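Local coordinates for anthrone oxidase-like protein (Streptomyces ambofaciens, PDB 5F9P) that probably acts as an oxygenase that cleaves a carbon-carbon bond, opening ring B oxidatively during atypical angucycline biosynthesis, at residues H9-N14 against V159-L164; A101-S106 against G111-G116; D140-G145 against A172-Y177. All blocks are in the same frame, centred on the assembly; numbering follows the deposited sequence.

Interaction 1: H9-N14 against V159-L164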
ATOM      1  N   HIS A   9       2.405  -6.987  14.048  1.00 20.87           N
ATOM      2  CA  HIS A   9       3.415  -7.356  13.075  1.00 20.01           C
ATOM      3  C   HIS A   9       3.812  -6.153  12.202  1.00 19.08           C
ATOM      4  O   HIS A   9       3.261  -5.057  12.331  1.00 21.66           O
ATOM      5  CB  HIS A   9       2.891  -8.496  12.209  1.00 21.29           C
ATOM      6  CG  HIS A   9       1.584  -8.186  11.553  1.00 21.71           C
ATOM      7  ND1 HIS A   9       0.376  -8.574  12.086  1.00 21.96           N
ATOM      8  CD2 HIS A   9       1.296  -7.492  10.425  1.00 18.98           C
ATOM      9  CE1 HIS A   9      -0.602  -8.150  11.303  1.00 22.88           C
ATOM     10  NE2 HIS A   9      -0.070  -7.495  10.286  1.00 22.64           N
ATOM     11  N   LEU A  10       4.771  -6.378  11.313  1.00 16.17           N
ATOM     12  CA  LEU A  10       5.311  -5.338  10.457  1.00 14.50           C
ATOM     13  C   LEU A  10       4.566  -5.311   9.127  1.00 17.55           C
ATOM     14  O   LEU A  10       4.355  -6.359   8.495  1.00 15.21           O
ATOM     15  CB  LEU A  10       6.804  -5.599  10.230  1.00 15.08           C
ATOM     16  CG  LEU A  10       7.561  -4.628   9.337  1.00 17.08           C
ATOM     17  CD1 LEU A  10       7.637  -3.258   9.997  1.00 17.33           C
ATOM     18  CD2 LEU A  10       8.948  -5.163   9.039  1.00 18.66           C
ATOM     19  N   THR A  11       4.149  -4.121   8.705  1.00 15.19           N
ATOM     20  CA  THR A  11       3.483  -3.980   7.418  1.00 13.59           C
ATOM     21  C   THR A  11       4.444  -3.417   6.378  1.00 14.58           C
ATOM     22  O   THR A  11       4.919  -2.286   6.496  1.00 14.05           O
ATOM     23  CB  THR A  11       2.216  -3.104   7.516  1.00 16.29           C
ATOM     24  OG1 THR A  11       1.262  -3.750   8.366  1.00 13.22           O
ATOM     25  CG2 THR A  11       1.603  -2.928   6.138  1.00 14.20           C
ATOM     26  N   VAL A  12       4.719  -4.208   5.350  1.00 12.25           N
ATOM     27  CA  VAL A  12       5.693  -3.830   4.342  1.00 12.75           C
ATOM     28  C   VAL A  12       5.002  -3.555   3.006  1.00 16.53           C
ATOM     29  O   VAL A  12       4.259  -4.400   2.494  1.00 11.78           O
ATOM     30  CB  VAL A  12       6.776  -4.929   4.171  1.00 15.70           C
ATOM     31  CG1 VAL A  12       7.685  -4.622   2.990  1.00 16.04           C
ATOM     32  CG2 VAL A  12       7.598  -5.064   5.454  1.00 17.45           C
ATOM     33  N   LEU A  13       5.229  -2.361   2.463  1.00 13.13           N
ATOM     34  CA  LEU A  13       4.743  -2.022   1.128  1.00 11.91           C
ATOM     35  C   LEU A  13       5.894  -1.823   0.160  1.00 11.40           C
ATOM     36  O   LEU A  13       6.733  -0.939   0.340  1.00 12.59           O
ATOM     37  CB  LEU A  13       3.847  -0.787   1.152  1.00 10.95           C
ATOM     38  CG  LEU A  13       2.409  -1.030   1.627  1.00 14.22           C
ATOM     39  CD1 LEU A  13       2.365  -1.635   3.032  1.00 15.94           C
ATOM     40  CD2 LEU A  13       1.625   0.257   1.582  1.00 12.79           C
ATOM     41  N   ASN A  14       5.942  -2.680  -0.854  1.00 11.35           N
ATOM     42  CA  ASN A  14       6.933  -2.577  -1.914  1.00 11.08           C
ATOM     43  C   ASN A  14       6.301  -1.876  -3.113  1.00 12.55           C
ATOM     44  O   ASN A  14       5.387  -2.402  -3.753  1.00 10.73           O
ATOM     45  CB  ASN A  14       7.453  -3.954  -2.315  1.00 10.72           C
ATOM     46  CG  ASN A  14       8.176  -4.663  -1.186  1.00 10.11           C
ATOM     47  OD1 ASN A  14       8.537  -4.054  -0.187  1.00 12.78           O
ATOM     48  ND2 ASN A  14       8.420  -5.959  -1.362  1.00 13.92           N
ATOM     49  N   VAL A 159      -6.956   2.758   5.421  1.00 10.25           N
ATOM     50  CA  VAL A 159      -5.841   2.394   6.287  1.00 10.71           C
ATOM     51  C   VAL A 159      -4.802   3.511   6.274  1.00 10.06           C
ATOM     52  O   VAL A 159      -4.415   3.993   5.198  1.00  9.25           O
ATOM     53  CB  VAL A 159      -5.156   1.092   5.794  1.00 12.03           C
ATOM     54  CG1 VAL A 159      -4.008   0.720   6.722  1.00 10.31           C
ATOM     55  CG2 VAL A 159      -6.178  -0.058   5.688  1.00 10.47           C
ATOM     56  N   VAL A 160      -4.350   3.928   7.452  1.00  8.48           N
ATOM     57  CA  VAL A 160      -3.282   4.927   7.531  1.00  9.18           C
ATOM     58  C   VAL A 160      -2.071   4.264   8.140  1.00  9.89           C
ATOM     59  O   VAL A 160      -2.154   3.700   9.226  1.00 12.35           O
ATOM     60  CB  VAL A 160      -3.686   6.153   8.398  1.00 12.37           C
ATOM     61  CG1 VAL A 160      -2.539   7.166   8.493  1.00  9.51           C
ATOM     62  CG2 VAL A 160      -4.949   6.814   7.837  1.00 10.42           C
ATOM     63  N   LEU A 161      -0.946   4.321   7.443  1.00 11.41           N
ATOM     64  CA  LEU A 161       0.280   3.720   7.947  1.00 10.48           C
ATOM     65  C   LEU A 161       1.319   4.773   8.299  1.00 13.26           C
ATOM     66  O   LEU A 161       1.477   5.781   7.592  1.00 10.97           O
ATOM     67  CB  LEU A 161       0.873   2.765   6.911  1.00 12.18           C
ATOM     68  CG  LEU A 161      -0.072   1.743   6.276  1.00 13.88           C
ATOM     69  CD1 LEU A 161       0.653   0.957   5.183  1.00 18.76           C
ATOM     70  CD2 LEU A 161      -0.558   0.810   7.340  1.00 16.33           C
ATOM     71  N   LYS A 162       2.033   4.521   9.392  1.00 13.73           N
ATOM     72  CA  LYS A 162       3.173   5.338   9.794  1.00 14.05           C
ATOM     73  C   LYS A 162       4.450   4.700   9.285  1.00 12.76           C
ATOM     74  O   LYS A 162       4.738   3.546   9.601  1.00 13.68           O
ATOM     75  CB  LYS A 162       3.245   5.430  11.319  1.00 14.86           C
ATOM     76  CG  LYS A 162       4.461   6.206  11.826  1.00 22.17           C
ATOM     77  CD  LYS A 162       4.586   6.133  13.354  1.00 23.81           C
ATOM     78  CE  LYS A 162       5.778   6.958  13.841  1.00 31.88           C
ATOM     79  NZ  LYS A 162       5.941   6.916  15.329  1.00 42.25           N
ATOM     80  N   GLY A 163       5.218   5.449   8.507  1.00 13.03           N
ATOM     81  CA  GLY A 163       6.461   4.947   7.975  1.00 11.82           C
ATOM     82  C   GLY A 163       7.491   4.797   9.080  1.00 19.49           C
ATOM     83  O   GLY A 163       7.721   5.742   9.842  1.00 16.74           O
ATOM     84  N   LEU A 164       8.099   3.611   9.163  1.00 14.51           N
ATOM     85  CA  LEU A 164       9.155   3.314  10.146  1.00 17.73           C
ATOM     86  C   LEU A 164      10.560   3.528   9.582  1.00 21.19           C
ATOM     87  O   LEU A 164      11.418   4.139  10.221  1.00 21.45           O
ATOM     88  CB  LEU A 164       9.022   1.872  10.647  1.00 16.23           C
ATOM     89  CG  LEU A 164       7.750   1.618  11.450  1.00 17.95           C
ATOM     90  CD1 LEU A 164       7.793   0.252  12.123  1.00 18.86           C
ATOM     91  CD2 LEU A 164       7.560   2.737  12.474  1.00 18.79           C
TER
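Leu161 CD1 is the meeting point for two residues of the other strand, Leu13 and Thr11. It lies 3.8 Å from Leu13 CD1 and equally close to Leu13 CD2, so it sits against the fork of the opposing leucine, the two side chains reaching toward each other tip to tip. Leu161 can do this because CG stands anti to its carbonyl carbon (chi1 -49°) and CD1 then extends the chain with chi2 at 175°. Thr11 joins from the flank: its CG2 approaches Leu161 CD1 to 4.1 Å, the two side chains crossing at about a right angle. CG2 is anti to the threonine N, which leaves OG1 on the other branch and makes this touch purely apolar. A separate touch, Leu10 CD1 to Leu164 CD1 at 4.1 Å, has the side chains sliding past each other in opposite directions. No hydrogen bond spans the segments, as expected for strand axes 9.2 Å apart and crossing at -84°. In the closed antiparallel barrel, strand 92-105 pairs with both strands and lies between them; Val100 from it touches Thr11 and Leu161, Phe60 of strand 56-63 also packs on Thr11, and Leu69 of helix 66-74 covers Leu10.

Interaction 2: A101-S106 against G111-G116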
ATOM      1  N   ALA A 101      -1.453   2.754  11.675  1.00 14.69           N
ATOM      2  CA  ALA A 101      -1.758   3.797  12.646  1.00 16.28           C
ATOM      3  C   ALA A 101      -3.264   3.907  12.889  1.00 17.73           C
ATOM      4  O   ALA A 101      -3.712   4.243  13.984  1.00 15.44           O
ATOM      5  CB  ALA A 101      -1.175   5.151  12.201  1.00 12.45           C
ATOM      6  N   HIS A 102      -4.049   3.622  11.863  1.00 14.09           N
ATOM      7  CA  HIS A 102      -5.475   3.869  11.942  1.00 16.08           C
ATOM      8  C   HIS A 102      -6.222   3.087  10.863  1.00 15.35           C
ATOM      9  O   HIS A 102      -5.716   2.923   9.751  1.00 12.64           O
ATOM     10  CB  HIS A 102      -5.725   5.375  11.768  1.00 14.88           C
ATOM     11  CG  HIS A 102      -7.141   5.788  12.005  1.00 16.90           C
ATOM     12  ND1 HIS A 102      -7.632   6.074  13.260  1.00 21.37           N
ATOM     13  CD2 HIS A 102      -8.172   5.970  11.145  1.00 19.36           C
ATOM     14  CE1 HIS A 102      -8.905   6.421  13.162  1.00 20.88           C
ATOM     15  NE2 HIS A 102      -9.254   6.371  11.888  1.00 20.17           N
ATOM     16  N   THR A 103      -7.410   2.599  11.208  1.00 12.60           N
ATOM     17  CA  THR A 103      -8.328   2.041  10.219  1.00 16.75           C
ATOM     18  C   THR A 103      -9.716   2.659  10.366  1.00 17.00           C
ATOM     19  O   THR A 103     -10.136   3.068  11.454  1.00 15.93           O
ATOM     20  CB  THR A 103      -8.450   0.496  10.306  1.00 17.39           C
ATOM     21  OG1 THR A 103      -9.082   0.118  11.542  1.00 15.51           O
ATOM     22  CG2 THR A 103      -7.086  -0.144  10.216  1.00 13.71           C
ATOM     23  N   LEU A 104     -10.417   2.729   9.249  1.00 15.73           N
ATOM     24  CA  LEU A 104     -11.777   3.207   9.222  1.00 14.21           C
ATOM     25  C   LEU A 104     -12.505   2.398   8.165  1.00 15.36           C
ATOM     26  O   LEU A 104     -11.943   2.130   7.107  1.00 13.82           O
ATOM     27  CB  LEU A 104     -11.799   4.687   8.848  1.00 12.90           C
ATOM     28  CG  LEU A 104     -13.209   5.239   8.617  1.00 16.30           C
ATOM     29  CD1 LEU A 104     -14.031   5.137   9.898  1.00 17.87           C
ATOM     30  CD2 LEU A 104     -13.166   6.679   8.081  1.00 14.41           C
ATOM     31  N   THR A 105     -13.734   1.972   8.449  1.00 17.76           N
ATOM     32  CA  THR A 105     -14.550   1.346   7.411  1.00 17.89           C
ATOM     33  C   THR A 105     -15.861   2.087   7.268  1.00 18.58           C
ATOM     34  O   THR A 105     -16.261   2.837   8.152  1.00 16.20           O
ATOM     35  CB  THR A 105     -14.869  -0.152   7.678  1.00 21.53           C
ATOM     36  OG1 THR A 105     -15.774  -0.263   8.786  1.00 20.08           O
ATOM     37  CG2 THR A 105     -13.599  -0.967   7.937  1.00 17.54           C
ATOM     38  N   SER A 106     -16.532   1.858   6.149  1.00 17.41           N
ATOM     39  CA  SER A 106     -17.829   2.455   5.903  1.00 23.94           C
ATOM     40  C   SER A 106     -18.817   2.196   7.039  1.00 23.73           C
ATOM     41  O   SER A 106     -19.752   2.966   7.241  1.00 29.79           O
ATOM     42  CB  SER A 106     -18.412   1.929   4.591  1.00 22.92           C
ATOM     43  OG  SER A 106     -19.546   2.700   4.235  1.00 32.96           O
ATOM     44  N   GLY A 111     -12.790  -0.302  12.113  1.00 29.24           N
ATOM     45  CA  GLY A 111     -13.196  -1.629  11.670  1.00 24.06           C
ATOM     46  C   GLY A 111     -12.045  -2.330  10.972  1.00 28.55           C
ATOM     47  O   GLY A 111     -11.124  -1.666  10.481  1.00 25.32           O
ATOM     48  N   LYS A 112     -12.074  -3.659  10.928  1.00 23.84           N
ATOM     49  CA  LYS A 112     -11.010  -4.401  10.247  1.00 24.62           C
ATOM     50  C   LYS A 112     -11.177  -4.341   8.732  1.00 23.74           C
ATOM     51  O   LYS A 112     -12.287  -4.280   8.197  1.00 25.60           O
ATOM     52  CB  LYS A 112     -10.929  -5.857  10.714  1.00 22.49           C
ATOM     53  CG  LYS A 112     -10.675  -6.019  12.211  1.00 31.96           C
ATOM     54  CD  LYS A 112     -10.423  -7.481  12.581  1.00 43.30           C
ATOM     55  CE  LYS A 112     -10.459  -7.710  14.095  1.00 47.02           C
ATOM     56  NZ  LYS A 112      -9.376  -6.990  14.830  1.00 45.74           N
ATOM     57  N   ILE A 113     -10.050  -4.373   8.044  1.00 22.35           N
ATOM     58  CA  ILE A 113     -10.037  -4.188   6.617  1.00 19.44           C
ATOM     59  C   ILE A 113      -9.543  -5.465   5.958  1.00 18.13           C
ATOM     60  O   ILE A 113      -8.605  -6.093   6.438  1.00 18.12           O
ATOM     61  CB  ILE A 113      -9.157  -2.967   6.283  1.00 20.28           C
ATOM     62  CG1 ILE A 113      -9.889  -1.702   6.760  1.00 18.77           C
ATOM     63  CG2 ILE A 113      -8.820  -2.931   4.806  1.00 16.30           C
ATOM     64  CD1 ILE A 113      -9.075  -0.426   6.734  1.00 18.33           C
ATOM     65  N   GLU A 114     -10.210  -5.865   4.885  1.00 15.07           N
ATOM     66  CA  GLU A 114      -9.794  -7.032   4.135  1.00 16.01           C
ATOM     67  C   GLU A 114      -9.350  -6.631   2.744  1.00 14.31           C
ATOM     68  O   GLU A 114     -10.019  -5.849   2.076  1.00 15.18           O
ATOM     69  CB  GLU A 114     -10.937  -8.035   4.019  1.00 18.36           C
ATOM     70  CG  GLU A 114     -10.521  -9.300   3.284  1.00 22.76           C
ATOM     71  CD  GLU A 114     -11.558 -10.413   3.359  1.00 38.70           C
ATOM     72  OE1 GLU A 114     -12.718 -10.141   3.765  1.00 37.63           O
ATOM     73  OE2 GLU A 114     -11.206 -11.564   3.009  1.00 38.77           O
ATOM     74  N   ILE A 115      -8.225  -7.182   2.305  1.00 13.96           N
ATOM     75  CA  ILE A 115      -7.743  -6.957   0.947  1.00 15.64           C
ATOM     76  C   ILE A 115      -7.629  -8.285   0.192  1.00 15.48           C
ATOM     77  O   ILE A 115      -7.298  -9.315   0.780  1.00 16.03           O
ATOM     78  CB  ILE A 115      -6.389  -6.219   0.953  1.00 11.37           C
ATOM     79  CG1 ILE A 115      -5.325  -7.035   1.698  1.00 11.92           C
ATOM     80  CG2 ILE A 115      -6.565  -4.839   1.581  1.00 11.37           C
ATOM     81  CD1 ILE A 115      -3.882  -6.525   1.484  1.00 10.99           C
ATOM     82  N   GLY A 116      -7.907  -8.264  -1.104  1.00 14.32           N
ATOM     83  CA  GLY A 116      -7.948  -9.496  -1.882  1.00 17.87           C
ATOM     84  C   GLY A 116      -8.586  -9.301  -3.249  1.00 19.23           C
ATOM     85  O   GLY A 116      -9.394  -8.389  -3.438  1.00 17.59           O
TER
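The flat peptide group joining Gly111 to Lys112 is approached from both faces by threonines of strand 101-105. Thr103 OG1 donates to Gly111 O at 2.9 Å with a C=O...donor angle of 135°, but it stands above the carbonyl plane, 39° out of it. Over the opposite face lies the methyl of Thr105, its CG2 3.7 Å from Gly111 C, while the same methyl comes within 3.6 Å of Lys112 O. The setting is a barrel of the dimeric alpha+beta barrel clan, here closed within a single chain: strand 92-105 belongs to the closed antiparallel barrel, and after a short turn the chain leaves crosswise over the strand's end to enter strand 113-114, which pairs with strand 2-3 in a small separate sheet. Earlier in segment 101-106, Ala101 and His102 together face Val160 as a classic beta bulge.

Both threonines place OG1 between backbone N and carbonyl carbon, yet the hydroxyls serve different ends. Thr103, with chi1 67°, spends its hydroxyl on Gly111 O, just beyond the turn, whereas Thr105 OG1 bonds Ala108 N inside the turn while its methyl packs against Gly111 and Lys112.

Ile113 supplies the apolar half of the contact. Its side chain and that of Thr103 slide past each other in opposite directions, with Ile113 CD1 3.7 Å from Thr103 CB. Ala157 and Val159 of strand 155-167 also touch this isoleucine. Nearer the turn, Ile113 CG1 meets Thr105 CG2 at 4.0 Å, and Ile113 CD1 ends 3.9 Å from Leu104 O.

Interaction 3: D140-G145 against A172-Y177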
ATOM      1  N   ASP A 140      -2.668  12.058  12.463  1.00 15.02           N
ATOM      2  CA  ASP A 140      -3.938  12.430  13.066  1.00 14.16           C
ATOM      3  C   ASP A 140      -4.914  12.958  12.025  1.00 13.31           C
ATOM      4  O   ASP A 140      -6.087  12.590  12.029  1.00 13.70           O
ATOM      5  CB  ASP A 140      -3.746  13.464  14.167  1.00 14.26           C
ATOM      6  CG  ASP A 140      -4.999  13.661  14.976  1.00 20.07           C
ATOM      7  OD1 ASP A 140      -5.336  12.746  15.766  1.00 20.63           O
ATOM      8  OD2 ASP A 140      -5.654  14.713  14.815  1.00 20.86           O
ATOM      9  N   ALA A 141      -4.428  13.815  11.131  1.00 13.22           N
ATOM     10  CA  ALA A 141      -5.277  14.392  10.091  1.00 13.21           C
ATOM     11  C   ALA A 141      -5.841  13.340   9.146  1.00 13.48           C
ATOM     12  O   ALA A 141      -7.026  13.402   8.786  1.00 13.41           O
ATOM     13  CB  ALA A 141      -4.520  15.465   9.286  1.00 11.18           C
ATOM     14  N   LEU A 142      -4.991  12.400   8.730  1.00 11.14           N
ATOM     15  CA  LEU A 142      -5.386  11.386   7.734  1.00 11.74           C
ATOM     16  C   LEU A 142      -6.329  10.359   8.322  1.00 10.53           C
ATOM     17  O   LEU A 142      -7.232   9.889   7.640  1.00 12.85           O
ATOM     18  CB  LEU A 142      -4.157  10.664   7.157  1.00 10.89           C
ATOM     19  CG  LEU A 142      -3.314  11.433   6.151  1.00 10.89           C
ATOM     20  CD1 LEU A 142      -1.993  10.723   5.928  1.00  9.18           C
ATOM     21  CD2 LEU A 142      -4.094  11.584   4.840  1.00 10.80           C
ATOM     22  N   GLY A 143      -6.109  10.009   9.589  1.00 13.17           N
ATOM     23  CA  GLY A 143      -6.870   8.960  10.234  1.00 12.46           C
ATOM     24  C   GLY A 143      -8.132   9.513  10.869  1.00 14.91           C
ATOM     25  O   GLY A 143      -9.151   9.668  10.190  1.00 14.43           O
ATOM     26  N   PRO A 144      -8.072   9.810  12.177  1.00 15.48           N
ATOM     27  CA  PRO A 144      -9.226  10.365  12.909  1.00 16.48           C
ATOM     28  C   PRO A 144      -9.783  11.604  12.217  1.00 13.33           C
ATOM     29  O   PRO A 144     -10.989  11.825  12.227  1.00 17.87           O
ATOM     30  CB  PRO A 144      -8.633  10.744  14.271  1.00 15.53           C
ATOM     31  CG  PRO A 144      -7.434   9.857  14.429  1.00 18.91           C
ATOM     32  CD  PRO A 144      -6.888   9.630  13.042  1.00 14.81           C
ATOM     33  N   GLY A 145      -8.907  12.399  11.613  1.00 11.60           N
ATOM     34  CA  GLY A 145      -9.324  13.609  10.917  1.00 11.54           C
ATOM     35  C   GLY A 145     -10.295  13.373   9.770  1.00 15.83           C
ATOM     36  O   GLY A 145     -11.042  14.281   9.377  1.00 11.89           O
ATOM     37  N   ALA A 172      10.968  11.133   6.934  1.00 15.83           N
ATOM     38  CA  ALA A 172       9.727  10.632   7.502  1.00 16.62           C
ATOM     39  C   ALA A 172       8.666  10.507   6.416  1.00 14.59           C
ATOM     40  O   ALA A 172       8.659  11.275   5.455  1.00 13.05           O
ATOM     41  CB  ALA A 172       9.245  11.552   8.605  1.00 15.09           C
ATOM     42  N   PHE A 173       7.760   9.547   6.573  1.00 13.11           N
ATOM     43  CA  PHE A 173       6.682   9.400   5.605  1.00 13.47           C
ATOM     44  C   PHE A 173       5.455   8.730   6.219  1.00 12.67           C
ATOM     45  O   PHE A 173       5.552   8.019   7.221  1.00 15.70           O
ATOM     46  CB  PHE A 173       7.168   8.632   4.364  1.00 10.33           C
ATOM     47  CG  PHE A 173       7.508   7.203   4.635  1.00 11.23           C
ATOM     48  CD1 PHE A 173       8.752   6.855   5.152  1.00 14.34           C
ATOM     49  CD2 PHE A 173       6.590   6.203   4.374  1.00 12.08           C
ATOM     50  CE1 PHE A 173       9.076   5.523   5.407  1.00 15.22           C
ATOM     51  CE2 PHE A 173       6.898   4.869   4.623  1.00 15.25           C
ATOM     52  CZ  PHE A 173       8.138   4.527   5.143  1.00 12.43           C
ATOM     53  N   VAL A 174       4.289   8.986   5.633  1.00 12.08           N
ATOM     54  CA  VAL A 174       3.067   8.312   6.055  1.00 11.94           C
ATOM     55  C   VAL A 174       2.340   7.895   4.801  1.00 11.73           C
ATOM     56  O   VAL A 174       2.647   8.375   3.708  1.00 12.41           O
ATOM     57  CB  VAL A 174       2.144   9.187   6.903  1.00 12.13           C
ATOM     58  CG1 VAL A 174       2.868   9.673   8.139  1.00 12.83           C
ATOM     59  CG2 VAL A 174       1.624  10.359   6.086  1.00  9.70           C
ATOM     60  N   ILE A 175       1.381   6.992   4.951  1.00 10.00           N
ATOM     61  CA  ILE A 175       0.728   6.421   3.786  1.00 11.26           C
ATOM     62  C   ILE A 175      -0.756   6.376   4.004  1.00 12.19           C
ATOM     63  O   ILE A 175      -1.227   6.069   5.105  1.00 12.45           O
ATOM     64  CB  ILE A 175       1.242   4.985   3.498  1.00 12.40           C
ATOM     65  CG1 ILE A 175       2.636   5.049   2.881  1.00 12.70           C
ATOM     66  CG2 ILE A 175       0.263   4.224   2.585  1.00 10.54           C
ATOM     67  CD1 ILE A 175       3.338   3.710   2.814  1.00 15.47           C
ATOM     68  N   SER A 176      -1.485   6.708   2.944  1.00  9.64           N
ATOM     69  CA  SER A 176      -2.928   6.603   2.916  1.00 11.93           C
ATOM     70  C   SER A 176      -3.302   5.488   1.942  1.00  9.54           C
ATOM     71  O   SER A 176      -2.918   5.540   0.772  1.00 10.75           O
ATOM     72  CB  SER A 176      -3.521   7.924   2.408  1.00 10.07           C
ATOM     73  OG  SER A 176      -4.920   7.805   2.249  1.00 11.13           O
ATOM     74  N   TYR A 177      -4.050   4.495   2.405  1.00 10.95           N
ATOM     75  CA  TYR A 177      -4.441   3.365   1.552  1.00  8.95           C
ATOM     76  C   TYR A 177      -5.945   3.165   1.717  1.00 10.09           C
ATOM     77  O   TYR A 177      -6.401   2.798   2.795  1.00 10.21           O
ATOM     78  CB  TYR A 177      -3.663   2.111   1.980  1.00 11.71           C
ATOM     79  CG  TYR A 177      -3.996   0.819   1.255  1.00 12.29           C
ATOM     80  CD1 TYR A 177      -5.106   0.066   1.607  1.00 11.48           C
ATOM     81  CD2 TYR A 177      -3.178   0.342   0.230  1.00 10.62           C
ATOM     82  CE1 TYR A 177      -5.405  -1.130   0.949  1.00 11.47           C
ATOM     83  CE2 TYR A 177      -3.463  -0.840  -0.426  1.00 10.98           C
ATOM     84  CZ  TYR A 177      -4.574  -1.576  -0.065  1.00 11.26           C
ATOM     85  OH  TYR A 177      -4.849  -2.760  -0.726  1.00 11.20           O
TER
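Leu142 meets Val174 and Ser176 where the last turn of helix 135-142 packs on strand 172-180. The fold element is a split beta-alpha-beta unit, as in ferredoxin-like halves of alpha+beta barrels: strands 122-130 and 155-167, joined through the helix, both pair with strand 172-180, which lies between them.

The tight part is a single methyl pair, Leu142 CD1 to Val174 CG2 at 3.6 Å, with the side chains crossing obliquely. Val174 offers this branch because CG2 falls between its backbone N and carbonyl carbon, while CG1 is anti to the carbonyl carbon (chi1 -58°). Leu139 and Gln135 from earlier turns of the helix also touch Val174, and Val208 of helix 199-211 packs on Leu142, so the site is buried.

Toward Ser176 the fit is looser and more polar. Leu142 CD2 approaches Ser176 CB only to 4.4 Å, and no hydrogen bond links the segments. Ser176 OG instead bonds His158 NE2 and a glycerol molecule, probably from the crystallisation liquor, beside this partly exposed residue.

The helix ends immediately after Leu142. Gly143 leaves helical geometry with psi at -96°, the chain turns through Pro144, and Gly145 N comes back to bond Asp140 O at 2.9 Å.

Overall arrangement
Strand 155-167 connects all three contacts. Its interaction 1 segment probably hydrogen-bonds to interaction 2 (Val160 O to Ala101 N, 2.7 Å) on one side and to interaction 3 (Gly163 N to Phe173 O, 2.9 Å) on the other. The centre of interaction 1 lies about 13 Å from that of interaction 2 and about 11 Å from that of interaction 3. Interactions 2 and 3 touch where His102 CD2 comes 3.4 Å from Gly143 CA. Interaction 1 packs two strands flanking strand 92-105, interaction 2 holds the chain against a strand's end after a turn, and interaction 3 seats a helix. The glycerol about 3 Å from the side chain of Ser176, probably a crystallisation additive, does not itself identify the active site.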